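Local coordinates for protein 1-pyrroline-5-carboxylate dehydrogenase (Thermus thermophilus, PDB 1UZB) that probably catalyses the NAD-dependent oxidation of 1-pyrroline-5-carboxylate, by way of its open-chain glutamate semialdehyde, to glutamate in proline breakdown, at residues R31-L40 and E63-A71; K292-F303 and S323-A334. All coordinates share one frame; numbering follows the deposited sequence.

Interaction 1: residues R31-L40 and E63-A71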
# COMPACT_ATOMS: atom_id res chain seq x y z
N ARG A 31 -26.30 23.41 38.91
CA ARG A 31 -27.46 23.56 39.78
C ARG A 31 -27.73 25.03 40.09
O ARG A 31 -28.88 25.47 40.13
CB ARG A 31 -27.25 22.79 41.08
CG ARG A 31 -28.40 22.91 42.08
CD ARG A 31 -29.66 22.21 41.57
NE ARG A 31 -30.78 22.38 42.49
CZ ARG A 31 -31.43 23.52 42.69
NH1 ARG A 31 -31.06 24.61 42.03
NH2 ARG A 31 -32.44 23.58 43.55
N GLU A 32 -26.66 25.78 40.31
CA GLU A 32 -26.78 27.20 40.62
C GLU A 32 -27.24 27.99 39.40
O GLU A 32 -27.65 29.14 39.50
CB GLU A 32 -25.44 27.73 41.13
CG GLU A 32 -25.07 27.19 42.51
CD GLU A 32 -23.61 27.37 42.87
OE1 GLU A 32 -23.23 27.02 44.01
OE2 GLU A 32 -22.83 27.86 42.02
N GLU A 33 -27.20 27.33 38.24
CA GLU A 33 -27.59 27.92 36.97
C GLU A 33 -29.04 27.57 36.59
O GLU A 33 -29.55 28.04 35.58
CB GLU A 33 -26.63 27.43 35.88
CG GLU A 33 -26.93 27.92 34.47
CD GLU A 33 -25.96 27.36 33.46
OE1 GLU A 33 -25.87 26.12 33.34
OE2 GLU A 33 -25.28 28.16 32.77
N PHE A 34 -29.69 26.75 37.41
CA PHE A 34 -31.07 26.36 37.17
C PHE A 34 -31.94 27.58 36.88
O PHE A 34 -31.85 28.60 37.56
CB PHE A 34 -31.64 25.62 38.39
CG PHE A 34 -31.44 24.13 38.37
CD1 PHE A 34 -30.39 23.55 37.65
CD2 PHE A 34 -32.28 23.29 39.10
CE1 PHE A 34 -30.18 22.17 37.67
CE2 PHE A 34 -32.09 21.91 39.12
CZ PHE A 34 -31.03 21.35 38.41
N GLY A 35 -32.79 27.47 35.86
CA GLY A 35 -33.68 28.58 35.52
C GLY A 35 -33.22 29.40 34.33
O GLY A 35 -33.96 30.25 33.84
N ARG A 36 -32.00 29.16 33.87
CA ARG A 36 -31.45 29.89 32.74
C ARG A 36 -32.29 29.68 31.49
O ARG A 36 -32.88 28.62 31.29
CB ARG A 36 -30.01 29.43 32.48
CG ARG A 36 -29.32 30.13 31.32
CD ARG A 36 -27.90 29.62 31.17
NE ARG A 36 -27.24 30.15 29.98
CZ ARG A 36 -26.05 29.76 29.55
NH1 ARG A 36 -25.38 28.82 30.21
NH2 ARG A 36 -25.52 30.29 28.46
N HIS A 37 -32.36 30.71 30.64
CA HIS A 37 -33.13 30.64 29.40
C HIS A 37 -32.23 30.55 28.18
O HIS A 37 -31.31 31.35 28.02
CB HIS A 37 -34.03 31.87 29.27
CG HIS A 37 -34.92 31.83 28.07
ND1 HIS A 37 -35.97 30.95 27.95
CD2 HIS A 37 -34.89 32.54 26.91
CE1 HIS A 37 -36.56 31.13 26.78
NE2 HIS A 37 -35.92 32.08 26.13
N TYR A 38 -32.51 29.58 27.31
CA TYR A 38 -31.71 29.40 26.09
C TYR A 38 -32.58 29.60 24.85
O TYR A 38 -33.57 28.92 24.66
CB TYR A 38 -31.10 27.99 26.06
CG TYR A 38 -30.36 27.58 27.31
CD1 TYR A 38 -31.06 27.20 28.46
CD2 TYR A 38 -28.97 27.58 27.35
CE1 TYR A 38 -30.38 26.83 29.62
CE2 TYR A 38 -28.28 27.21 28.51
CZ TYR A 38 -28.99 26.83 29.64
OH TYR A 38 -28.31 26.46 30.77
N PRO A 39 -32.20 30.56 23.99
CA PRO A 39 -32.98 30.81 22.77
C PRO A 39 -32.71 29.78 21.67
O PRO A 39 -31.98 28.81 21.87
CB PRO A 39 -32.51 32.20 22.34
CG PRO A 39 -31.95 32.81 23.61
CD PRO A 39 -31.24 31.64 24.22
N LEU A 40 -33.34 29.99 20.52
CA LEU A 40 -33.13 29.13 19.36
C LEU A 40 -31.82 29.62 18.76
O LEU A 40 -31.33 30.69 19.13
CB LEU A 40 -34.24 29.33 18.32
CG LEU A 40 -35.71 29.27 18.76
CD1 LEU A 40 -36.62 29.59 17.56
CD2 LEU A 40 -36.03 27.90 19.31
N GLU A 63 -38.34 21.12 40.16
CA GLU A 63 -37.20 21.97 39.83
C GLU A 63 -37.05 22.16 38.32
O GLU A 63 -37.02 21.18 37.56
CB GLU A 63 -35.90 21.37 40.38
CG GLU A 63 -35.98 20.92 41.82
CD GLU A 63 -34.63 20.53 42.38
OE1 GLU A 63 -33.79 20.02 41.62
OE2 GLU A 63 -34.42 20.74 43.59
N VAL A 64 -36.94 23.41 37.90
CA VAL A 64 -36.78 23.75 36.50
C VAL A 64 -35.30 23.90 36.17
O VAL A 64 -34.64 24.84 36.63
CB VAL A 64 -37.50 25.07 36.16
CG1 VAL A 64 -37.27 25.45 34.70
CG2 VAL A 64 -38.99 24.93 36.44
N VAL A 65 -34.77 22.95 35.40
CA VAL A 65 -33.36 23.00 35.03
C VAL A 65 -33.12 24.23 34.16
O VAL A 65 -32.12 24.93 34.31
CB VAL A 65 -32.94 21.73 34.25
CG1 VAL A 65 -31.49 21.84 33.79
CG2 VAL A 65 -33.12 20.51 35.15
N GLY A 66 -34.06 24.50 33.26
CA GLY A 66 -33.94 25.66 32.39
C GLY A 66 -35.11 25.74 31.44
O GLY A 66 -35.95 24.84 31.40
N THR A 67 -35.18 26.83 30.68
CA THR A 67 -36.25 27.00 29.71
C THR A 67 -35.59 27.35 28.40
O THR A 67 -34.45 27.81 28.37
CB THR A 67 -37.22 28.14 30.10
OG1 THR A 67 -36.51 29.38 30.11
CG2 THR A 67 -37.83 27.88 31.47
N THR A 68 -36.30 27.12 27.30
CA THR A 68 -35.77 27.45 25.99
C THR A 68 -36.87 28.08 25.16
O THR A 68 -38.05 28.01 25.51
CB THR A 68 -35.26 26.22 25.23
OG1 THR A 68 -36.37 25.40 24.85
CG2 THR A 68 -34.30 25.40 26.09
N ALA A 69 -36.47 28.71 24.06
CA ALA A 69 -37.43 29.30 23.15
C ALA A 69 -38.17 28.12 22.53
O ALA A 69 -37.73 26.98 22.64
CB ALA A 69 -36.72 30.12 22.08
N LYS A 70 -39.30 28.40 21.88
CA LYS A 70 -40.09 27.36 21.25
C LYS A 70 -40.27 27.69 19.78
O LYS A 70 -40.86 28.72 19.44
CB LYS A 70 -41.45 27.25 21.94
CG LYS A 70 -42.35 26.16 21.38
CD LYS A 70 -43.70 26.17 22.06
CE LYS A 70 -44.64 25.14 21.45
NZ LYS A 70 -45.99 25.18 22.08
N ALA A 71 -39.77 26.82 18.91
CA ALA A 71 -39.87 27.04 17.48
C ALA A 71 -41.20 26.59 16.91
O ALA A 71 -41.79 25.60 17.36
CB ALA A 71 -38.73 26.32 16.76
O HOH W 1 -32.53 21.16 45.09
O HOH W 2 -29.85 25.82 33.02
O HOH W 3 -36.12 30.71 32.39
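With CG of His37 turned opposite its backbone N (chi1 -176°) and OG1 of Thr67 lodged between its own backbone N and carbonyl carbon (chi1 63°), imidazole and hydroxyl meet on one face of the sheet. The hydroxyl comes in at the ring edge, His37 ND1 lying 2.7 Å from Thr67 OG1 in a nearly straight hydrogen bond; His37 NE2 is bonded to Asp48, so the ring is held from both nitrogens. The strands themselves pair in parallel, Thr67 N to Arg36 O at 3.0 Å and Tyr38 N to Thr67 O at 2.8 Å. Before the strand, the Phe34 ring lies over Val65, whose CA sits 4.0 Å from the ring centroid, while CD of Arg31 leans on the opposite face. The guanidinium of Arg31 reaches Glu63 only weakly (NH2 to OE2 3.5 Å); OE1 of Glu63 is bonded to Asn57. At the far end CG of Leu40 rests on CB of Ala69, 3.6 Å away. These two strands form the middle of a four-stranded mixed sheet, flanked by strands 45-47 and 52-57; Val65 and Gly66 make a classic beta bulge against Ser55, and Tyr38 and Thr68 pack on helix 213-226.

Interaction 2: residues K292-F303 and S323-A334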
# COMPACT_ATOMS: atom_id res chain seq x y z
N LYS A 292 -35.35 -4.88 20.91
CA LYS A 292 -35.80 -5.73 22.01
C LYS A 292 -34.63 -6.69 22.13
O LYS A 292 -34.69 -7.84 21.69
CB LYS A 292 -37.10 -6.47 21.66
CG LYS A 292 -37.72 -7.18 22.87
CD LYS A 292 -38.23 -6.18 23.91
CE LYS A 292 -38.67 -6.89 25.18
NZ LYS A 292 -39.27 -5.96 26.18
N ASN A 293 -33.57 -6.18 22.73
CA ASN A 293 -32.31 -6.91 22.83
C ASN A 293 -32.20 -7.98 23.89
O ASN A 293 -32.57 -7.79 25.05
CB ASN A 293 -31.18 -5.90 23.00
CG ASN A 293 -31.41 -4.65 22.18
OD1 ASN A 293 -31.59 -4.70 20.96
ND2 ASN A 293 -31.41 -3.51 22.85
N ALA A 294 -31.64 -9.11 23.47
CA ALA A 294 -31.47 -10.24 24.36
C ALA A 294 -30.03 -10.66 24.58
O ALA A 294 -29.16 -10.45 23.73
CB ALA A 294 -32.25 -11.44 23.82
N ILE A 295 -29.80 -11.23 25.75
CA ILE A 295 -28.51 -11.80 26.09
C ILE A 295 -28.84 -13.26 26.35
O ILE A 295 -29.75 -13.59 27.13
CB ILE A 295 -27.90 -11.22 27.38
CG1 ILE A 295 -27.41 -9.79 27.13
CG2 ILE A 295 -26.75 -12.11 27.85
CD1 ILE A 295 -26.87 -9.09 28.35
N ILE A 296 -28.12 -14.14 25.67
CA ILE A 296 -28.28 -15.58 25.82
C ILE A 296 -27.16 -16.08 26.72
O ILE A 296 -26.02 -15.65 26.57
CB ILE A 296 -28.11 -16.33 24.47
CG1 ILE A 296 -29.23 -15.96 23.50
CG2 ILE A 296 -28.07 -17.84 24.72
CD1 ILE A 296 -29.02 -16.49 22.10
N VAL A 297 -27.49 -16.96 27.65
CA VAL A 297 -26.46 -17.55 28.50
C VAL A 297 -26.67 -19.06 28.49
O VAL A 297 -27.78 -19.53 28.72
CB VAL A 297 -26.54 -17.07 29.97
CG1 VAL A 297 -25.36 -17.63 30.76
CG2 VAL A 297 -26.54 -15.55 30.04
N ASP A 298 -25.62 -19.82 28.18
CA ASP A 298 -25.76 -21.27 28.20
C ASP A 298 -25.05 -21.86 29.41
O ASP A 298 -24.43 -21.13 30.19
CB ASP A 298 -25.30 -21.93 26.88
CG ASP A 298 -23.81 -21.81 26.62
OD1 ASP A 298 -23.02 -21.83 27.58
OD2 ASP A 298 -23.44 -21.74 25.43
N GLU A 299 -25.13 -23.17 29.58
CA GLU A 299 -24.53 -23.82 30.74
C GLU A 299 -23.01 -23.82 30.85
O GLU A 299 -22.48 -24.15 31.91
CB GLU A 299 -25.04 -25.27 30.85
CG GLU A 299 -24.60 -26.17 29.71
CD GLU A 299 -25.12 -27.59 29.86
OE1 GLU A 299 -26.36 -27.76 29.93
OE2 GLU A 299 -24.30 -28.53 29.91
N THR A 300 -22.32 -23.43 29.79
CA THR A 300 -20.85 -23.41 29.82
C THR A 300 -20.28 -22.05 30.22
O THR A 300 -19.07 -21.90 30.38
CB THR A 300 -20.25 -23.75 28.44
OG1 THR A 300 -20.43 -22.64 27.55
CG2 THR A 300 -20.92 -24.98 27.86
N ALA A 301 -21.15 -21.06 30.38
CA ALA A 301 -20.71 -19.71 30.71
C ALA A 301 -20.20 -19.49 32.12
O ALA A 301 -20.41 -20.31 33.02
CB ALA A 301 -21.85 -18.74 30.44
N ASP A 302 -19.49 -18.38 32.30
CA ASP A 302 -19.01 -17.97 33.61
C ASP A 302 -20.26 -17.25 34.12
O ASP A 302 -20.56 -16.12 33.72
CB ASP A 302 -17.84 -16.99 33.45
CG ASP A 302 -17.38 -16.41 34.78
OD1 ASP A 302 -16.21 -15.98 34.85
OD2 ASP A 302 -18.18 -16.37 35.74
N PHE A 303 -21.02 -17.93 34.98
CA PHE A 303 -22.27 -17.39 35.50
C PHE A 303 -22.15 -16.07 36.26
O PHE A 303 -23.06 -15.24 36.20
CB PHE A 303 -22.95 -18.44 36.39
CG PHE A 303 -23.31 -19.72 35.67
CD1 PHE A 303 -23.37 -20.92 36.36
CD2 PHE A 303 -23.59 -19.72 34.30
CE1 PHE A 303 -23.71 -22.11 35.72
CE2 PHE A 303 -23.94 -20.91 33.65
CZ PHE A 303 -23.99 -22.10 34.36
N SER A 323 -30.08 -0.19 23.11
CA SER A 323 -29.19 -1.34 23.19
C SER A 323 -29.35 -2.15 24.48
O SER A 323 -28.70 -3.17 24.66
CB SER A 323 -27.74 -0.87 23.11
OG SER A 323 -27.43 -0.04 24.22
N ALA A 324 -30.22 -1.69 25.38
CA ALA A 324 -30.42 -2.35 26.67
C ALA A 324 -30.89 -3.80 26.59
O ALA A 324 -31.71 -4.16 25.74
CB ALA A 324 -31.40 -1.55 27.52
N ALA A 325 -30.37 -4.63 27.48
CA ALA A 325 -30.80 -6.02 27.53
C ALA A 325 -32.17 -6.03 28.22
O ALA A 325 -32.27 -5.78 29.42
CB ALA A 325 -29.82 -6.86 28.33
N SER A 326 -33.22 -6.29 27.45
CA SER A 326 -34.57 -6.36 28.00
C SER A 326 -35.04 -7.81 28.02
O SER A 326 -36.11 -8.12 28.56
CB SER A 326 -35.54 -5.49 27.20
OG SER A 326 -35.56 -5.85 25.83
N ARG A 327 -34.25 -8.70 27.43
CA ARG A 327 -34.56 -10.12 27.41
C ARG A 327 -33.33 -10.90 27.86
O ARG A 327 -32.21 -10.60 27.44
CB ARG A 327 -34.97 -10.59 26.01
CG ARG A 327 -36.25 -9.96 25.47
CD ARG A 327 -36.64 -10.60 24.14
NE ARG A 327 -35.62 -10.37 23.12
CZ ARG A 327 -35.42 -11.17 22.07
NH1 ARG A 327 -34.46 -10.87 21.20
NH2 ARG A 327 -36.16 -12.26 21.90
N LEU A 328 -33.54 -11.88 28.73
CA LEU A 328 -32.47 -12.75 29.20
C LEU A 328 -32.93 -14.16 28.84
O LEU A 328 -33.90 -14.66 29.41
CB LEU A 328 -32.28 -12.62 30.72
CG LEU A 328 -31.22 -13.56 31.31
CD1 LEU A 328 -29.86 -13.31 30.66
CD2 LEU A 328 -31.14 -13.36 32.80
N ILE A 329 -32.26 -14.77 27.87
CA ILE A 329 -32.61 -16.11 27.40
C ILE A 329 -31.64 -17.11 28.00
O ILE A 329 -30.45 -17.10 27.69
CB ILE A 329 -32.55 -16.16 25.86
CG1 ILE A 329 -33.49 -15.11 25.27
CG2 ILE A 329 -32.94 -17.54 25.36
CD1 ILE A 329 -33.32 -14.90 23.78
N LEU A 330 -32.15 -17.97 28.87
CA LEU A 330 -31.32 -18.95 29.55
C LEU A 330 -31.64 -20.38 29.15
O LEU A 330 -32.80 -20.79 29.17
CB LEU A 330 -31.50 -18.81 31.07
CG LEU A 330 -31.28 -17.41 31.64
CD1 LEU A 330 -31.64 -17.36 33.12
CD2 LEU A 330 -29.83 -17.00 31.42
N THR A 331 -30.61 -21.15 28.79
CA THR A 331 -30.81 -22.55 28.44
C THR A 331 -31.13 -23.24 29.76
O THR A 331 -30.84 -22.72 30.84
CB THR A 331 -29.55 -23.16 27.80
OG1 THR A 331 -28.46 -23.13 28.73
CG2 THR A 331 -29.16 -22.39 26.55
N GLN A 332 -31.73 -24.42 29.69
CA GLN A 332 -32.13 -25.14 30.90
C GLN A 332 -31.04 -25.24 31.97
O GLN A 332 -31.30 -24.97 33.14
CB GLN A 332 -32.64 -26.53 30.54
CG GLN A 332 -33.28 -27.29 31.70
CD GLN A 332 -34.41 -26.51 32.35
OE1 GLN A 332 -35.29 -25.98 31.67
NE2 GLN A 332 -34.40 -26.45 33.68
N GLY A 333 -29.84 -25.61 31.57
CA GLY A 333 -28.75 -25.74 32.53
C GLY A 333 -28.27 -24.44 33.16
O GLY A 333 -27.66 -24.45 34.24
N ALA A 334 -28.53 -23.32 32.50
CA ALA A 334 -28.09 -22.02 33.01
C ALA A 334 -29.18 -21.26 33.76
O ALA A 334 -28.89 -20.30 34.47
CB ALA A 334 -27.58 -21.17 31.85
O HOH W 4 -38.46 -6.73 29.06
O HOH W 5 -34.03 -3.90 24.45
O HOH W 6 -28.49 -26.34 29.31
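Strands 293-297 and 325-331 run parallel, their axes 4.6 Å apart and 24° askew, and exchange regular bonds such as Ile329 N to Ile295 O (2.9 Å) and Val297 N to Ile329 O. Where the pairing begins, Asn293 O accepts from both Ser326 N and Arg327 N. The Asn293 side chain adds a bond of its own: ND2 reaches Ala324 O at 3.0 Å from above the carbonyl plane, and also binds Cys322 O, while OD1 takes the amide of Thr446, so both ends of the amide are held.

A bend at chi3 (-63°) folds the Arg327 side chain back over the neighbouring strand. Its NE and NH1 each lie 3.1 Å from Lys292 O, two weak, bent bonds on one carbonyl, and CB of Ala294 presses on one face of the guanidinium, 3.5 Å from NH1. Outward, NH1 and NH2 bind the carbonyls of Ala438 and Val437. A leucine in its place would probably cost the carbonyls of Lys292, Ala438 and Val437 the N-H groups that reach them here, and leave the methyl of Ala294 without its flat cover. CD1 of Ile329 meets that same methyl.

On the other face, CD2 of Leu330 lies alongside Val297, 3.6 Å from its CB, and CD1 of Ile295 meets CB of Ala325 at 3.7 Å. Beyond the strand, CB of Ala334 rests against the carbonyl oxygens of Val297 and Asp298. The pair is the two-strand part of a beta-alpha-beta unit: Ile295 and Leu328 pack on its connecting helix 303-315, Val297 on helix 332-346, and Ile296 and Ile329, on the reverse face, on helix 431-439, with strand 446-450 hydrogen-bonded to strand 293-297 on the side away from strand 325-331.

Overall arrangement
Interaction 1 closes well before interaction 2 opens along the chain, and the two lie on opposite sides of its centre, with their own centres 43 Å apart and nearest atoms about 23 Å apart. Both join parallel strands that are inner neighbours in a mixed sheet, but the sheets differ. Interaction 1 belongs to the small four-stranded sheet built from an early part of the sequence, whose strands are linked without a helix; interaction 2 lies in the seven-stranded sheet, where helix 303-315 makes the connection. Between them in sequence come most strands of a third, six-stranded sheet. In the aldehyde dehydrogenase fold, that third sheet probably belongs to the cofactor-binding domain and the seven-stranded one to the catalytic domain.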